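Local coordinates for protein apoptosis regulator ced-9 (PDB 1OHU) that restrains programmed cell death in the nematode by sequestering the caspase activator CED-4 until EGL-1 binds and releases it, at residues L11-H23 with V128-K140. The protein carries 3 engineered substitutions. Residues are numbered along the deposited sequence; the frame is centred on the assembly and turned at random.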
loop_
_atom_site.group_PDB
_atom_site.type_symbol
_atom_site.label_atom_id
_atom_site.label_comp_id
_atom_site.label_asym_id
_atom_site.label_seq_id
_atom_site.Cartn_x
_atom_site.Cartn_y
_atom_site.Cartn_z
ATOM N N LEU A 11 -13.745 -4.599 4.517
ATOM C CA LEU A 11 -12.588 -4.582 3.635
ATOM C C LEU A 11 -12.379 -3.275 2.871
ATOM O O LEU A 11 -11.697 -3.263 1.845
ATOM C CB LEU A 11 -12.683 -5.738 2.634
ATOM C CG LEU A 11 -12.777 -7.139 3.241
ATOM C CD1 LEU A 11 -12.888 -8.174 2.129
ATOM C CD2 LEU A 11 -11.556 -7.410 4.105
ATOM N N ASP A 12 -12.959 -2.178 3.352
ATOM C CA ASP A 12 -12.780 -0.906 2.658
ATOM C C ASP A 12 -11.293 -0.701 2.429
ATOM O O ASP A 12 -10.476 -1.000 3.298
ATOM C CB ASP A 12 -13.334 0.264 3.475
ATOM C CG ASP A 12 -14.847 0.268 3.529
ATOM O OD1 ASP A 12 -15.480 0.046 2.475
ATOM O OD2 ASP A 12 -15.403 0.502 4.622
ATOM N N ILE A 13 -10.949 -0.202 1.251
ATOM C CA ILE A 13 -9.562 0.033 0.911
ATOM C C ILE A 13 -8.838 0.894 1.949
ATOM O O ILE A 13 -7.680 0.638 2.258
ATOM C CB ILE A 13 -9.454 0.662 -0.507
ATOM C CG1 ILE A 13 -8.857 -0.369 -1.469
ATOM C CG2 ILE A 13 -8.634 1.943 -0.489
ATOM C CD1 ILE A 13 -7.549 -0.985 -1.007
ATOM N N GLU A 14 -9.517 1.897 2.498
ATOM C CA GLU A 14 -8.888 2.761 3.494
ATOM C C GLU A 14 -8.284 1.974 4.635
ATOM O O GLU A 14 -7.220 2.333 5.152
ATOM C CB GLU A 14 -9.888 3.767 4.067
ATOM C CG GLU A 14 -10.272 4.854 3.092
ATOM C CD GLU A 14 -11.180 4.354 1.991
ATOM O OE1 GLU A 14 -11.316 5.066 0.974
ATOM O OE2 GLU A 14 -11.765 3.258 2.150
ATOM N N GLY A 15 -8.970 0.908 5.034
ATOM C CA GLY A 15 -8.489 0.085 6.127
ATOM C C GLY A 15 -7.125 -0.512 5.850
ATOM O O GLY A 15 -6.276 -0.562 6.738
ATOM N N PHE A 16 -6.906 -0.969 4.621
ATOM C CA PHE A 16 -5.616 -1.555 4.267
ATOM C C PHE A 16 -4.534 -0.480 4.213
ATOM O O PHE A 16 -3.425 -0.668 4.721
ATOM C CB PHE A 16 -5.682 -2.251 2.900
ATOM C CG PHE A 16 -6.540 -3.485 2.880
ATOM C CD1 PHE A 16 -7.929 -3.385 2.854
ATOM C CD2 PHE A 16 -5.958 -4.751 2.883
ATOM C CE1 PHE A 16 -8.726 -4.528 2.832
ATOM C CE2 PHE A 16 -6.744 -5.902 2.862
ATOM C CZ PHE A 16 -8.132 -5.790 2.836
ATOM N N VAL A 17 -4.859 0.647 3.591
ATOM C CA VAL A 17 -3.895 1.732 3.457
ATOM C C VAL A 17 -3.474 2.261 4.826
ATOM O O VAL A 17 -2.286 2.416 5.093
ATOM C CB VAL A 17 -4.461 2.880 2.607
ATOM C CG1 VAL A 17 -3.374 3.913 2.352
ATOM C CG2 VAL A 17 -5.001 2.343 1.288
ATOM N N VAL A 18 -4.445 2.530 5.692
ATOM C CA VAL A 18 -4.150 3.023 7.030
ATOM C C VAL A 18 -3.342 2.025 7.845
ATOM O O VAL A 18 -2.336 2.383 8.457
ATOM C CB VAL A 18 -5.430 3.328 7.825
ATOM C CG1 VAL A 18 -5.081 3.618 9.285
ATOM C CG2 VAL A 18 -6.135 4.512 7.217
ATOM N N ASP A 19 -3.790 0.774 7.863
ATOM C CA ASP A 19 -3.092 -0.245 8.627
ATOM C C ASP A 19 -1.689 -0.482 8.115
ATOM O O ASP A 19 -0.777 -0.746 8.899
ATOM C CB ASP A 19 -3.862 -1.565 8.606
ATOM C CG ASP A 19 -3.184 -2.635 9.444
ATOM O OD1 ASP A 19 -2.371 -3.409 8.894
ATOM O OD2 ASP A 19 -3.447 -2.681 10.664
ATOM N N TYR A 20 -1.505 -0.407 6.802
ATOM C CA TYR A 20 -0.178 -0.646 6.260
ATOM C C TYR A 20 0.735 0.555 6.523
ATOM O O TYR A 20 1.897 0.387 6.905
ATOM C CB TYR A 20 -0.224 -0.943 4.763
ATOM C CG TYR A 20 1.131 -1.399 4.262
ATOM C CD1 TYR A 20 1.600 -2.679 4.546
ATOM C CD2 TYR A 20 1.984 -0.519 3.600
ATOM C CE1 TYR A 20 2.891 -3.072 4.195
ATOM C CE2 TYR A 20 3.274 -0.898 3.243
ATOM C CZ TYR A 20 3.722 -2.178 3.549
ATOM O OH TYR A 20 5.008 -2.549 3.250
ATOM N N PHE A 21 0.210 1.760 6.320
ATOM C CA PHE A 21 0.986 2.972 6.563
ATOM C C PHE A 21 1.449 2.961 8.020
ATOM O O PHE A 21 2.628 3.134 8.310
ATOM C CB PHE A 21 0.125 4.215 6.290
ATOM C CG PHE A 21 0.128 4.672 4.840
ATOM C CD1 PHE A 21 0.090 3.751 3.796
ATOM C CD2 PHE A 21 0.116 6.037 4.526
ATOM C CE1 PHE A 21 0.040 4.176 2.461
ATOM C CE2 PHE A 21 0.065 6.472 3.201
ATOM C CZ PHE A 21 0.026 5.536 2.164
ATOM N N THR A 22 0.513 2.741 8.934
ATOM C CA THR A 22 0.830 2.701 10.357
ATOM C C THR A 22 1.942 1.688 10.665
ATOM O O THR A 22 2.890 1.988 11.391
ATOM C CB THR A 22 -0.420 2.339 11.167
ATOM O OG1 THR A 22 -1.445 3.303 10.906
ATOM C CG2 THR A 22 -0.115 2.320 12.643
ATOM N N HIS A 23 1.817 0.493 10.099
ATOM C CA HIS A 23 2.784 -0.575 10.307
ATOM C C HIS A 23 4.153 -0.267 9.704
ATOM O O HIS A 23 5.185 -0.483 10.343
ATOM C CB HIS A 23 2.248 -1.877 9.717
ATOM C CG HIS A 23 3.266 -2.969 9.649
ATOM N ND1 HIS A 23 3.746 -3.612 10.771
ATOM C CD2 HIS A 23 3.932 -3.499 8.595
ATOM C CE1 HIS A 23 4.664 -4.491 10.410
ATOM N NE2 HIS A 23 4.797 -4.441 9.095
ATOM N N VAL A 128 1.520 13.119 4.575
ATOM C CA VAL A 128 1.316 11.691 4.692
ATOM C C VAL A 128 -0.177 11.414 4.532
ATOM O O VAL A 128 -0.554 10.405 3.935
ATOM C CB VAL A 128 1.780 11.157 6.057
ATOM C CG1 VAL A 128 1.345 9.702 6.219
ATOM C CG2 VAL A 128 3.297 11.274 6.171
ATOM N N ARG A 129 -1.027 12.306 5.054
ATOM C CA ARG A 129 -2.474 12.098 4.943
ATOM C C ARG A 129 -2.903 12.113 3.483
ATOM O O ARG A 129 -3.634 11.237 3.041
ATOM C CB ARG A 129 -3.278 13.153 5.712
ATOM C CG ARG A 129 -4.787 12.814 5.757
ATOM C CD ARG A 129 -5.668 13.967 6.250
ATOM N NE ARG A 129 -7.095 13.706 6.023
ATOM C CZ ARG A 129 -7.801 12.774 6.659
ATOM N NH1 ARG A 129 -7.216 12.009 7.572
ATOM N NH2 ARG A 129 -9.087 12.596 6.373
ATOM N N ASN A 130 -2.441 13.107 2.736
ATOM C CA ASN A 130 -2.770 13.194 1.320
ATOM C C ASN A 130 -2.295 11.943 0.583
ATOM O O ASN A 130 -2.994 11.451 -0.294
ATOM C CB ASN A 130 -2.143 14.449 0.702
ATOM C CG ASN A 130 -2.919 15.714 1.037
ATOM O OD1 ASN A 130 -2.399 16.827 0.929
ATOM N ND2 ASN A 130 -4.179 15.549 1.430
ATOM N N LEU A 131 -1.116 11.430 0.948
ATOM C CA LEU A 131 -0.572 10.226 0.310
ATOM C C LEU A 131 -1.550 9.088 0.560
ATOM O O LEU A 131 -1.834 8.297 -0.330
ATOM C CB LEU A 131 0.791 9.833 0.911
ATOM C CG LEU A 131 1.884 9.174 0.036
ATOM C CD1 LEU A 131 2.750 8.290 0.937
ATOM C CD2 LEU A 131 1.303 8.348 -1.102
ATOM N N PHE A 132 -2.044 9.006 1.791
ATOM C CA PHE A 132 -3.007 7.974 2.174
ATOM C C PHE A 132 -4.260 8.052 1.290
ATOM O O PHE A 132 -4.701 7.046 0.738
ATOM C CB PHE A 132 -3.338 8.124 3.678
ATOM C CG PHE A 132 -4.762 7.804 4.043
ATOM C CD1 PHE A 132 -5.619 8.815 4.474
ATOM C CD2 PHE A 132 -5.262 6.511 3.911
ATOM C CE1 PHE A 132 -6.956 8.549 4.758
ATOM C CE2 PHE A 132 -6.597 6.229 4.191
ATOM C CZ PHE A 132 -7.450 7.254 4.615
ATOM N N VAL A 133 -4.809 9.248 1.126
ATOM C CA VAL A 133 -6.006 9.436 0.299
ATOM C C VAL A 133 -5.759 9.094 -1.176
ATOM O O VAL A 133 -6.533 8.353 -1.789
ATOM C CB VAL A 133 -6.513 10.889 0.403
ATOM C CG1 VAL A 133 -7.795 11.055 -0.399
ATOM C CG2 VAL A 133 -6.747 11.254 1.874
ATOM N N TYR A 134 -4.687 9.634 -1.748
ATOM C CA TYR A 134 -4.371 9.357 -3.146
ATOM C C TYR A 134 -4.328 7.845 -3.350
ATOM O O TYR A 134 -4.967 7.309 -4.252
ATOM C CB TYR A 134 -3.004 9.935 -3.519
ATOM C CG TYR A 134 -2.897 11.437 -3.461
ATOM C CD1 TYR A 134 -1.653 12.058 -3.507
ATOM C CD2 TYR A 134 -4.039 12.247 -3.387
ATOM C CE1 TYR A 134 -1.537 13.447 -3.481
ATOM C CE2 TYR A 134 -3.936 13.640 -3.362
ATOM C CZ TYR A 134 -2.681 14.235 -3.408
ATOM O OH TYR A 134 -2.555 15.612 -3.375
ATOM N N THR A 135 -3.570 7.163 -2.496
ATOM C CA THR A 135 -3.419 5.714 -2.592
ATOM C C THR A 135 -4.772 4.999 -2.530
ATOM O O THR A 135 -5.082 4.160 -3.374
ATOM C CB THR A 135 -2.490 5.185 -1.466
ATOM O OG1 THR A 135 -1.218 5.854 -1.539
ATOM C CG2 THR A 135 -2.264 3.683 -1.619
ATOM N N SER A 136 -5.583 5.353 -1.542
ATOM C CA SER A 136 -6.904 4.749 -1.361
ATOM C C SER A 136 -7.828 5.009 -2.553
ATOM O O SER A 136 -8.537 4.120 -3.013
ATOM C CB SER A 136 -7.563 5.304 -0.096
ATOM O OG SER A 136 -6.754 5.093 1.050
ATOM N N LEU A 137 -7.820 6.241 -3.034
ATOM C CA LEU A 137 -8.658 6.634 -4.155
ATOM C C LEU A 137 -8.223 5.940 -5.449
ATOM O O LEU A 137 -9.039 5.362 -6.163
ATOM C CB LEU A 137 -8.593 8.158 -4.311
ATOM C CG LEU A 137 -9.524 8.884 -5.280
ATOM C CD1 LEU A 137 -9.417 10.389 -5.047
ATOM C CD2 LEU A 137 -9.157 8.529 -6.711
ATOM N N PHE A 138 -6.933 5.998 -5.747
ATOM C CA PHE A 138 -6.407 5.381 -6.957
ATOM C C PHE A 138 -6.800 3.907 -7.038
ATOM O O PHE A 138 -7.240 3.433 -8.084
ATOM C CB PHE A 138 -4.882 5.532 -6.986
ATOM C CG PHE A 138 -4.251 5.154 -8.295
ATOM C CD1 PHE A 138 -3.928 3.830 -8.572
ATOM C CD2 PHE A 138 -3.955 6.128 -9.241
ATOM C CE1 PHE A 138 -3.313 3.480 -9.773
ATOM C CE2 PHE A 138 -3.341 5.792 -10.444
ATOM C CZ PHE A 138 -3.017 4.467 -10.714
ATOM N N ILE A 139 -6.659 3.201 -5.922
ATOM C CA ILE A 139 -6.978 1.779 -5.844
ATOM C C ILE A 139 -8.471 1.494 -5.898
ATOM O O ILE A 139 -8.894 0.497 -6.485
ATOM C CB ILE A 139 -6.403 1.154 -4.555
ATOM C CG1 ILE A 139 -4.878 1.301 -4.543
ATOM C CG2 ILE A 139 -6.778 -0.316 -4.474
ATOM C CD1 ILE A 139 -4.203 0.631 -3.366
ATOM N N LYS A 140 -9.261 2.362 -5.274
ATOM C CA LYS A 140 -10.714 2.227 -5.247
ATOM C C LYS A 140 -11.287 2.139 -6.658
ATOM O O LYS A 140 -11.998 1.194 -7.007
ATOM C CB LYS A 140 -11.338 3.439 -4.568
ATOM C CG LYS A 140 -11.503 3.341 -3.084
ATOM C CD LYS A 140 -12.207 4.585 -2.605
ATOM C CE LYS A 140 -12.819 4.379 -1.248
ATOM N NZ LYS A 140 -13.388 5.647 -0.749
#
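Helix 13-27 carries most of the predicted BH4 motif of this Bcl-2 fold; its Phe-21 and Phe-132 of helix 128-144 each enter a hole on the other helix. The axes of segments 13-23 and 128-140 run roughly antiparallel, at 142°, and approach to 9.2 Å. Phe-21 enters among Val-128, Leu-131, Phe-132 and Thr-135, its CE2 reaching Phe-132 CA at 3.6 Å; Val-17 CG1 covers one ring face. The Phe-132 ring fits among Glu-14, Val-17, Val-18 and Phe-21: Val-17 CG1 meets its edge at CD2 (3.6 Å), and Val-18 CG2 comes to CE2 at 3.5 Å. One turn on, the helices draw close at Ser-136, whose CB touches Ile-13 CG2 at 3.5 Å. Its OG stands beside the backbone N (chi1 -57°) and bonds back to Phe-132 O at 2.9 Å, from above the carbonyl plane, satisfying a buried hydroxyl that Val-17 CG2 covers. Beyond it, Ile-13 CD1 packs on Ile-139 CG2 (3.6 Å). Lys-140 NZ pairs with Glu-14 OE1, a salt bridge left doubtful because OE1 sits too close to the lysine chain. Around this interface, Leu-131 and Thr-135 touch helix 79-86, Ile-139 and Tyr-20 meet helix 101-118, and Asp-19 salt-bridges Arg-50 of helix 44-71.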